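Local coordinates for protein 4-alpha-glucanotransferase (Streptococcus agalactiae, PDB 6M6T) that belongs to the amylomaltase (disproportionating enzyme) family of glucanotransferases, which are built on a TIM barrel, at residues A[217-229]-A[258-270]. Residues are numbered along the deposited sequence; the frame is centred on the assembly and turned at random.
Sequences MPIYVSADSVEVW and GQLWGNPIYNWDY. With AC1 (4,6-dideoxy-4-{[(1S,4R,5S,6S)-4,5,6-trihydroxy-3-(hydroxymethyl)cyclohex-2-en-1-yl]amino}-alpha-D-glucopyranose), chain I; ASO (1,5-anhydro-D-glucitol), chain B.
Tyr220 and Tyr266, with Asn263 and Pro264 beside them, join the loop after barrel strand 212-217 to the segment 258-270, which carries edge strand 259-264, at the wall of a glycan pocket. Tyr266 reaches the loop with its hydroxyl. Tyr266 OH donates to Ile219 O at 2.9 Å, and the two groups meet in the carbonyl plane and at the rim of the phenol ring. The Tyr220 ring lies beside this bond. Its CD1 and CE1 edge packs on CD2 and CE2 of Tyr266, the planes inclined at 36° and the centroids of the two rings 5.3 Å apart. The other edge faces the indole, where CD2 of Tyr220 is 4.2 Å from CE3 of Trp261. CG of Tyr220 is turned away from the carbonyl carbon (chi1 -63°), which sets the ring between the two aromatic neighbours. Ile219 CG1 sits over one face of this ring.

Asn263 ties the backbones together. Asn263 ND2 donates to Val221 O at 3.2 Å, with an N-H...O angle of 149°. The acceptor lies near the amide plane, but the donor comes from above the carbonyl plane. ND2 also bonds to Tyr59 O, so one amide links three chain regions. Next to it, Pro264 CD packs on Ala223 CB at 3.8 Å. Val228 CG2, in the helix N-capped by Ser225, touches Pro264 CG.

Trp261 carries the contact to the ligand. One indole face lies 3.9 Å from C5 of ASO, measured to the ring plane. Trp261 NE1 donates in plane to a lone pair of Gln259 OE1 at 2.6 Å. That bond, with the Tyr220 edge, would restrain the indole's tilt. Two polar grips on loop carbonyls and a row of rings thus couple the loop to the strand, which is consistent with a fixed sugar-facing surface at Trp261.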
ATOM      1  N   MET A 217       1.641  -3.123  -4.474  1.00 51.01           N
ATOM      2  CA  MET A 217       2.623  -2.423  -5.307  1.00 52.02           C
ATOM      3  C   MET A 217       1.964  -1.266  -6.045  1.00 51.22           C
ATOM      4  O   MET A 217       1.189  -1.496  -6.995  1.00 52.22           O
ATOM      5  CB  MET A 217       3.276  -3.376  -6.302  1.00 54.59           C
ATOM      6  CG  MET A 217       4.442  -2.781  -7.066  1.00 50.48           C
ATOM      7  SD  MET A 217       5.250  -4.052  -8.075  1.00 66.71           S
ATOM      8  CE  MET A 217       4.616  -3.681  -9.708  1.00 50.30           C
ATOM      9  N   PRO A 218       2.225  -0.022  -5.650  1.00 50.46           N
ATOM     10  CA  PRO A 218       1.657   1.114  -6.385  1.00 51.62           C
ATOM     11  C   PRO A 218       2.171   1.134  -7.811  1.00 51.08           C
ATOM     12  O   PRO A 218       3.377   1.006  -8.048  1.00 49.18           O
ATOM     13  CB  PRO A 218       2.149   2.330  -5.591  1.00 52.00           C
ATOM     14  CG  PRO A 218       3.325   1.825  -4.792  1.00 49.57           C
ATOM     15  CD  PRO A 218       3.038   0.403  -4.495  1.00 46.28           C
ATOM     16  N   ILE A 219       1.235   1.289  -8.763  1.00 50.48           N
ATOM     17  CA  ILE A 219       1.586   1.343 -10.186  1.00 44.65           C
ATOM     18  C   ILE A 219       2.590   2.456 -10.447  1.00 48.58           C
ATOM     19  O   ILE A 219       3.585   2.257 -11.153  1.00 49.87           O
ATOM     20  CB  ILE A 219       0.334   1.525 -11.062  1.00 39.29           C
ATOM     21  CG1 ILE A 219       0.759   1.749 -12.517  1.00 45.95           C
ATOM     22  CG2 ILE A 219      -0.522   2.689 -10.566  1.00 40.90           C
ATOM     23  CD1 ILE A 219      -0.378   1.749 -13.555  1.00 44.36           C
ATOM     24  N   TYR A 220       2.354   3.631  -9.876  1.00 46.95           N
ATOM     25  CA  TYR A 220       3.172   4.805 -10.117  1.00 49.63           C
ATOM     26  C   TYR A 220       3.916   5.211  -8.849  1.00 55.92           C
ATOM     27  O   TYR A 220       3.487   4.945  -7.724  1.00 53.52           O
ATOM     28  CB  TYR A 220       2.319   5.988 -10.591  1.00 46.50           C
ATOM     29  CG  TYR A 220       1.592   5.823 -11.918  1.00 48.63           C
ATOM     30  CD1 TYR A 220       2.279   5.493 -13.089  1.00 47.78           C
ATOM     31  CD2 TYR A 220       0.217   6.053 -12.010  1.00 47.89           C
ATOM     32  CE1 TYR A 220       1.614   5.371 -14.317  1.00 43.36           C
ATOM     33  CE2 TYR A 220      -0.455   5.931 -13.231  1.00 51.34           C
ATOM     34  CZ  TYR A 220       0.247   5.591 -14.380  1.00 50.27           C
ATOM     35  OH  TYR A 220      -0.439   5.459 -15.572  1.00 44.42           O
ATOM     36  N   VAL A 221       5.030   5.898  -9.058  1.00 60.48           N
ATOM     37  CA  VAL A 221       5.737   6.589  -8.004  1.00 50.41           C
ATOM     38  C   VAL A 221       5.389   8.070  -8.110  1.00 53.22           C
ATOM     39  O   VAL A 221       4.714   8.503  -9.039  1.00 53.31           O
ATOM     40  CB  VAL A 221       7.249   6.344  -8.103  1.00 46.45           C
ATOM     41  CG1 VAL A 221       7.528   4.866  -8.024  1.00 49.05           C
ATOM     42  CG2 VAL A 221       7.748   6.864  -9.418  1.00 40.88           C
ATOM     43  N   SER A 222       5.817   8.860  -7.122  1.00 50.05           N
ATOM     44  CA  SER A 222       5.580  10.297  -7.179  1.00 53.31           C
ATOM     45  C   SER A 222       6.633  10.984  -8.054  1.00 58.15           C
ATOM     46  O   SER A 222       7.725  10.451  -8.289  1.00 58.11           O
ATOM     47  CB  SER A 222       5.615  10.911  -5.785  1.00 52.39           C
ATOM     48  OG  SER A 222       5.650  12.323  -5.864  1.00 54.76           O
ATOM     49  N   ALA A 223       6.307  12.192  -8.536  1.00 51.61           N
ATOM     50  CA  ALA A 223       7.308  12.930  -9.302  1.00 55.33           C
ATOM     51  C   ALA A 223       8.483  13.362  -8.443  1.00 51.14           C
ATOM     52  O   ALA A 223       9.520  13.745  -8.990  1.00 54.57           O
ATOM     53  CB  ALA A 223       6.694  14.155  -9.984  1.00 51.17           C
ATOM     54  N   ASP A 224       8.342  13.291  -7.122  1.00 51.68           N
ATOM     55  CA  ASP A 224       9.380  13.667  -6.164  1.00 50.50           C
ATOM     56  C   ASP A 224      10.016  12.381  -5.649  1.00 50.62           C
ATOM     57  O   ASP A 224       9.713  11.900  -4.561  1.00 50.15           O
ATOM     58  CB  ASP A 224       8.759  14.479  -5.034  1.00 54.33           C
ATOM     59  CG  ASP A 224       9.776  15.256  -4.243  1.00 60.65           C
ATOM     60  OD1 ASP A 224      10.902  15.448  -4.750  1.00 65.59           O
ATOM     61  OD2 ASP A 224       9.444  15.679  -3.109  1.00 60.17           O
ATOM     62  N   SER A 225      10.941  11.842  -6.440  1.00 53.31           N
ATOM     63  CA  SER A 225      11.331  10.440  -6.335  1.00 50.16           C
ATOM     64  C   SER A 225      12.785  10.239  -6.736  1.00 49.44           C
ATOM     65  O   SER A 225      13.290  10.931  -7.623  1.00 55.26           O
ATOM     66  CB  SER A 225      10.424   9.576  -7.227  1.00 52.28           C
ATOM     67  OG  SER A 225      11.111   8.444  -7.734  1.00 53.23           O
ATOM     68  N   VAL A 226      13.443   9.273  -6.086  1.00 48.49           N
ATOM     69  CA  VAL A 226      14.792   8.888  -6.470  1.00 44.49           C
ATOM     70  C   VAL A 226      14.813   8.264  -7.857  1.00 49.03           C
ATOM     71  O   VAL A 226      15.873   8.193  -8.489  1.00 49.70           O
ATOM     72  CB  VAL A 226      15.389   7.936  -5.414  1.00 46.65           C
ATOM     73  CG1 VAL A 226      14.695   6.587  -5.429  1.00 43.02           C
ATOM     74  CG2 VAL A 226      16.871   7.755  -5.636  1.00 48.51           C
ATOM     75  N   GLU A 227      13.660   7.827  -8.365  1.00 48.49           N
ATOM     76  CA  GLU A 227      13.624   7.213  -9.692  1.00 54.27           C
ATOM     77  C   GLU A 227      13.553   8.270 -10.792  1.00 52.86           C
ATOM     78  O   GLU A 227      14.235   8.153 -11.820  1.00 50.58           O
ATOM     79  CB  GLU A 227      12.441   6.239  -9.790  1.00 54.82           C
ATOM     80  CG  GLU A 227      12.754   4.821  -9.300  1.00 58.70           C
ATOM     81  CD  GLU A 227      12.557   4.648  -7.796  1.00 57.03           C
ATOM     82  OE1 GLU A 227      11.763   5.417  -7.200  1.00 52.53           O
ATOM     83  OE2 GLU A 227      13.189   3.736  -7.213  1.00 62.31           O
ATOM     84  N   VAL A 228      12.725   9.298 -10.597  1.00 52.49           N
ATOM     85  CA  VAL A 228      12.708  10.460 -11.481  1.00 49.17           C
ATOM     86  C   VAL A 228      14.063  11.139 -11.504  1.00 50.29           C
ATOM     87  O   VAL A 228      14.438  11.769 -12.501  1.00 46.69           O
ATOM     88  CB  VAL A 228      11.594  11.420 -11.024  1.00 51.84           C
ATOM     89  CG1 VAL A 228      11.650  12.727 -11.796  1.00 54.02           C
ATOM     90  CG2 VAL A 228      10.233  10.753 -11.182  1.00 56.98           C
ATOM     91  N   TRP A 229      14.821  11.014 -10.411  1.00 50.86           N
ATOM     92  CA  TRP A 229      16.157  11.584 -10.312  1.00 48.81           C
ATOM     93  C   TRP A 229      17.210  10.742 -11.045  1.00 55.78           C
ATOM     94  O   TRP A 229      17.870  11.229 -11.973  1.00 58.58           O
ATOM     95  CB  TRP A 229      16.517  11.742  -8.840  1.00 48.46           C
ATOM     96  CG  TRP A 229      17.661  12.637  -8.607  1.00 52.69           C
ATOM     97  CD1 TRP A 229      17.897  13.836  -9.210  1.00 46.41           C
ATOM     98  CD2 TRP A 229      18.749  12.415  -7.705  1.00 52.16           C
ATOM     99  NE1 TRP A 229      19.064  14.369  -8.747  1.00 48.39           N
ATOM    100  CE2 TRP A 229      19.609  13.520  -7.819  1.00 50.73           C
ATOM    101  CE3 TRP A 229      19.085  11.384  -6.823  1.00 44.12           C
ATOM    102  CZ2 TRP A 229      20.781  13.633  -7.070  1.00 45.04           C
ATOM    103  CZ3 TRP A 229      20.254  11.492  -6.092  1.00 45.42           C
ATOM    104  CH2 TRP A 229      21.085  12.610  -6.218  1.00 45.37           C
ATOM    105  N   GLY A 258     -14.063  12.951 -11.400  1.00 76.85           N
ATOM    106  CA  GLY A 258     -12.929  12.083 -11.663  1.00 68.13           C
ATOM    107  C   GLY A 258     -11.817  12.277 -10.649  1.00 64.67           C
ATOM    108  O   GLY A 258     -12.023  12.797  -9.547  1.00 67.69           O
ATOM    109  N   GLN A 259     -10.611  11.863 -11.035  1.00 60.95           N
ATOM    110  CA  GLN A 259      -9.489  11.865 -10.106  1.00 58.49           C
ATOM    111  C   GLN A 259      -8.226  12.380 -10.771  1.00 61.73           C
ATOM    112  O   GLN A 259      -7.878  11.972 -11.884  1.00 62.21           O
ATOM    113  CB  GLN A 259      -9.202  10.469  -9.543  1.00 57.16           C
ATOM    114  CG  GLN A 259     -10.142  10.004  -8.448  1.00 57.88           C
ATOM    115  CD  GLN A 259      -9.852   8.574  -8.034  1.00 57.60           C
ATOM    116  OE1 GLN A 259      -8.698   8.133  -8.066  1.00 50.39           O
ATOM    117  NE2 GLN A 259     -10.899   7.830  -7.677  1.00 60.44           N
ATOM    118  N   LEU A 260      -7.530  13.256 -10.053  1.00 64.74           N
ATOM    119  CA  LEU A 260      -6.209  13.740 -10.426  1.00 64.54           C
ATOM    120  C   LEU A 260      -5.221  13.243  -9.376  1.00 65.02           C
ATOM    121  O   LEU A 260      -5.387  13.530  -8.183  1.00 67.82           O
ATOM    122  CB  LEU A 260      -6.202  15.267 -10.523  1.00 61.13           C
ATOM    123  CG  LEU A 260      -4.879  15.918 -10.894  1.00 65.84           C
ATOM    124  CD1 LEU A 260      -5.054  16.774 -12.139  1.00 59.59           C
ATOM    125  CD2 LEU A 260      -4.363  16.734  -9.705  1.00 63.87           C
ATOM    126  N   TRP A 261      -4.210  12.487  -9.816  1.00 60.92           N
ATOM    127  CA  TRP A 261      -3.277  11.820  -8.910  1.00 57.56           C
ATOM    128  C   TRP A 261      -1.951  12.564  -8.732  1.00 58.83           C
ATOM    129  O   TRP A 261      -1.475  12.705  -7.600  1.00 53.73           O
ATOM    130  CB  TRP A 261      -3.013  10.394  -9.400  1.00 52.07           C
ATOM    131  CG  TRP A 261      -4.221   9.499  -9.326  1.00 55.00           C
ATOM    132  CD1 TRP A 261      -5.417   9.781  -8.724  1.00 56.97           C
ATOM    133  CD2 TRP A 261      -4.347   8.175  -9.868  1.00 51.51           C
ATOM    134  NE1 TRP A 261      -6.282   8.715  -8.864  1.00 56.18           N
ATOM    135  CE2 TRP A 261      -5.650   7.717  -9.558  1.00 52.69           C
ATOM    136  CE3 TRP A 261      -3.486   7.331 -10.577  1.00 48.95           C
ATOM    137  CZ2 TRP A 261      -6.110   6.458  -9.937  1.00 48.61           C
ATOM    138  CZ3 TRP A 261      -3.949   6.077 -10.955  1.00 50.76           C
ATOM    139  CH2 TRP A 261      -5.249   5.656 -10.633  1.00 49.64           C
ATOM    140  N   GLY A 262      -1.340  13.044  -9.816  1.00 52.22           N
ATOM    141  CA  GLY A 262      -0.123  13.821  -9.746  1.00 43.53           C
ATOM    142  C   GLY A 262       1.147  13.066 -10.071  1.00 47.08           C
ATOM    143  O   GLY A 262       2.206  13.694 -10.200  1.00 50.99           O
ATOM    144  N   ASN A 263       1.084  11.746 -10.202  1.00 49.95           N
ATOM    145  CA  ASN A 263       2.288  10.989 -10.493  1.00 49.90           C
ATOM    146  C   ASN A 263       2.761  11.259 -11.920  1.00 49.79           C
ATOM    147  O   ASN A 263       1.958  11.522 -12.822  1.00 49.15           O
ATOM    148  CB  ASN A 263       2.053   9.490 -10.318  1.00 51.22           C
ATOM    149  CG  ASN A 263       1.131   9.165  -9.160  1.00 55.43           C
ATOM    150  OD1 ASN A 263      -0.043   9.525  -9.169  1.00 53.14           O
ATOM    151  ND2 ASN A 263       1.659   8.462  -8.158  1.00 61.49           N
ATOM    152  N   PRO A 264       4.059  11.174 -12.157  1.00 48.20           N
ATOM    153  CA  PRO A 264       4.550  11.224 -13.532  1.00 47.16           C
ATOM    154  C   PRO A 264       4.025  10.035 -14.320  1.00 47.96           C
ATOM    155  O   PRO A 264       3.540   9.052 -13.764  1.00 49.57           O
ATOM    156  CB  PRO A 264       6.073  11.162 -13.372  1.00 51.75           C
ATOM    157  CG  PRO A 264       6.281  10.465 -12.062  1.00 53.86           C
ATOM    158  CD  PRO A 264       5.127  10.887 -11.186  1.00 51.09           C
ATOM    159  N   ILE A 265       4.143  10.141 -15.634  1.00 48.45           N
ATOM    160  CA  ILE A 265       3.635   9.163 -16.582  1.00 37.93           C
ATOM    161  C   ILE A 265       4.807   8.390 -17.172  1.00 44.54           C
ATOM    162  O   ILE A 265       5.929   8.900 -17.254  1.00 46.09           O
ATOM    163  CB  ILE A 265       2.830   9.914 -17.653  1.00 42.42           C
ATOM    164  CG1 ILE A 265       1.547  10.465 -17.044  1.00 46.11           C
ATOM    165  CG2 ILE A 265       2.560   9.062 -18.840  1.00 42.71           C
ATOM    166  CD1 ILE A 265       0.471   9.425 -16.893  1.00 50.12           C
ATOM    167  N   TYR A 266       4.556   7.141 -17.564  1.00 43.80           N
ATOM    168  CA  TYR A 266       5.614   6.295 -18.097  1.00 47.11           C
ATOM    169  C   TYR A 266       5.831   6.544 -19.592  1.00 52.68           C
ATOM    170  O   TYR A 266       4.880   6.737 -20.357  1.00 53.91           O
ATOM    171  CB  TYR A 266       5.286   4.816 -17.843  1.00 48.31           C
ATOM    172  CG  TYR A 266       5.449   4.412 -16.389  1.00 56.07           C
ATOM    173  CD1 TYR A 266       6.675   4.562 -15.739  1.00 52.80           C
ATOM    174  CD2 TYR A 266       4.376   3.901 -15.655  1.00 52.84           C
ATOM    175  CE1 TYR A 266       6.830   4.214 -14.411  1.00 57.03           C
ATOM    176  CE2 TYR A 266       4.525   3.547 -14.321  1.00 46.12           C
ATOM    177  CZ  TYR A 266       5.750   3.711 -13.702  1.00 51.50           C
ATOM    178  OH  TYR A 266       5.919   3.380 -12.376  1.00 45.99           O
ATOM    179  N   ASN A 267       7.102   6.550 -20.009  1.00 53.05           N
ATOM    180  CA  ASN A 267       7.452   6.506 -21.433  1.00 50.79           C
ATOM    181  C   ASN A 267       7.564   5.029 -21.783  1.00 53.89           C
ATOM    182  O   ASN A 267       8.653   4.456 -21.889  1.00 55.59           O
ATOM    183  CB  ASN A 267       8.742   7.273 -21.716  1.00 57.15           C
ATOM    184  CG  ASN A 267       9.161   7.223 -23.188  1.00 62.35           C
ATOM    185  OD1 ASN A 267       8.334   7.386 -24.086  1.00 73.16           O
ATOM    186  ND2 ASN A 267      10.453   7.004 -23.434  1.00 56.65           N
ATOM    187  N   TRP A 268       6.396   4.402 -21.939  1.00 48.67           N
ATOM    188  CA  TRP A 268       6.343   2.953 -22.056  1.00 52.32           C
ATOM    189  C   TRP A 268       7.171   2.440 -23.231  1.00 63.11           C
ATOM    190  O   TRP A 268       7.542   1.256 -23.249  1.00 62.03           O
ATOM    191  CB  TRP A 268       4.885   2.499 -22.176  1.00 55.17           C
ATOM    192  CG  TRP A 268       4.118   2.461 -20.861  1.00 48.86           C
ATOM    193  CD1 TRP A 268       3.184   3.360 -20.432  1.00 47.44           C
ATOM    194  CD2 TRP A 268       4.216   1.470 -19.832  1.00 49.99           C
ATOM    195  NE1 TRP A 268       2.694   2.995 -19.202  1.00 49.19           N
ATOM    196  CE2 TRP A 268       3.314   1.841 -18.806  1.00 51.61           C
ATOM    197  CE3 TRP A 268       4.978   0.305 -19.674  1.00 50.76           C
ATOM    198  CZ2 TRP A 268       3.154   1.092 -17.642  1.00 50.15           C
ATOM    199  CZ3 TRP A 268       4.816  -0.444 -18.513  1.00 49.32           C
ATOM    200  CH2 TRP A 268       3.916  -0.043 -17.511  1.00 50.30           C
ATOM    201  N   ASP A 269       7.498   3.310 -24.197  1.00 67.31           N
ATOM    202  CA  ASP A 269       8.372   2.896 -25.291  1.00 62.01           C
ATOM    203  C   ASP A 269       9.775   2.580 -24.787  1.00 62.72           C
ATOM    204  O   ASP A 269      10.340   1.535 -25.150  1.00 62.25           O
ATOM    205  CB  ASP A 269       8.406   3.967 -26.380  1.00 66.07           C
ATOM    206  CG  ASP A 269       7.060   4.125 -27.088  1.00 70.47           C
ATOM    207  OD1 ASP A 269       6.573   3.128 -27.672  1.00 60.07           O
ATOM    208  OD2 ASP A 269       6.487   5.242 -27.048  1.00 72.55           O
ATOM    209  N   TYR A 270      10.345   3.452 -23.932  1.00 62.04           N
ATOM    210  CA  TYR A 270      11.656   3.146 -23.358  1.00 57.27           C
ATOM    211  C   TYR A 270      11.619   1.839 -22.590  1.00 62.93           C
ATOM    212  O   TYR A 270      12.608   1.096 -22.585  1.00 62.86           O
ATOM    213  CB  TYR A 270      12.157   4.257 -22.433  1.00 55.74           C
ATOM    214  CG  TYR A 270      13.506   3.913 -21.789  1.00 59.43           C
ATOM    215  CD1 TYR A 270      14.703   4.137 -22.468  1.00 65.94           C
ATOM    216  CD2 TYR A 270      13.580   3.357 -20.514  1.00 56.96           C
ATOM    217  CE1 TYR A 270      15.938   3.819 -21.892  1.00 65.05           C
ATOM    218  CE2 TYR A 270      14.810   3.033 -19.936  1.00 60.08           C
ATOM    219  CZ  TYR A 270      15.981   3.263 -20.629  1.00 64.18           C
ATOM    220  OH  TYR A 270      17.196   2.951 -20.058  1.00 68.99           O
TER
HETATM  221  C1  AC1 I   2      -4.532   7.502  -4.333  1.00 64.42           C
HETATM  222  O2  AC1 I   2      -6.866   8.285  -4.297  1.00 60.41           O
HETATM  223  C2  AC1 I   2      -5.513   8.624  -3.937  1.00 56.32           C
HETATM  224  C4A AC1 I   2      -2.640  15.294  -5.130  1.00 66.97           C
HETATM  225  C3  AC1 I   2      -5.148   9.939  -4.561  1.00 54.22           C
HETATM  226  O3  AC1 I   2      -6.105  10.865  -4.073  1.00 63.20           O
HETATM  227  C4  AC1 I   2      -3.705  10.316  -4.149  1.00 61.04           C
HETATM  228  N4A AC1 I   2      -3.207  11.662  -4.570  1.00 60.56           N
HETATM  229  C5  AC1 I   2      -2.839   9.220  -4.745  1.00 58.20           C
HETATM  230  O5  AC1 I   2      -3.160   7.961  -4.113  1.00 60.24           O
HETATM  231  C6  AC1 I   2      -1.368   9.551  -4.509  1.00 65.18           C
HETATM  232  C1B AC1 I   2      -3.402  12.816  -3.650  1.00 58.83           C
HETATM  233  C2B AC1 I   2      -4.390  13.761  -4.313  1.00 68.06           C
HETATM  234  O2B AC1 I   2      -5.592  13.062  -4.648  1.00 57.89           O
HETATM  235  C3B AC1 I   2      -3.724  14.304  -5.587  1.00 67.01           C
HETATM  236  O3B AC1 I   2      -4.691  14.961  -6.436  1.00 60.15           O
HETATM  237  O4  AC1 I   2      -1.853  15.816  -6.242  1.00 56.32           O
HETATM  238  C5B AC1 I   2      -1.822  14.712  -4.140  1.00 65.94           C
HETATM  239  C7B AC1 I   2      -2.207  13.545  -3.419  1.00 56.38           C
HETATM  240  C6B AC1 I   2      -0.498  15.459  -3.847  1.00 68.68           C
HETATM  241  O6B AC1 I   2      -0.173  16.345  -4.941  1.00 64.74           O
HETATM  242  C1  ASO B   1      -4.128   2.894  -6.716  1.00 63.03           C
HETATM  243  C2  ASO B   1      -4.836   3.179  -5.375  1.00 64.61           C
HETATM  244  C3  ASO B   1      -5.436   4.595  -5.389  1.00 67.52           C
HETATM  245  C4  ASO B   1      -4.292   5.595  -5.639  1.00 57.48           C
HETATM  246  C5  ASO B   1      -3.594   5.258  -6.929  1.00 58.46           C
HETATM  247  C6  ASO B   1      -2.321   6.097  -7.025  1.00 63.24           C
HETATM  248  O2  ASO B   1      -5.850   2.202  -5.111  1.00 64.55           O
HETATM  249  O3  ASO B   1      -6.106   4.870  -4.111  1.00 68.77           O
HETATM  250  O4  ASO B   1      -4.770   6.962  -5.676  1.00 55.82           O
HETATM  251  O5  ASO B   1      -3.120   3.909  -6.906  1.00 66.26           O
HETATM  252  O6  ASO B   1      -1.283   5.328  -7.659  1.00 66.98           O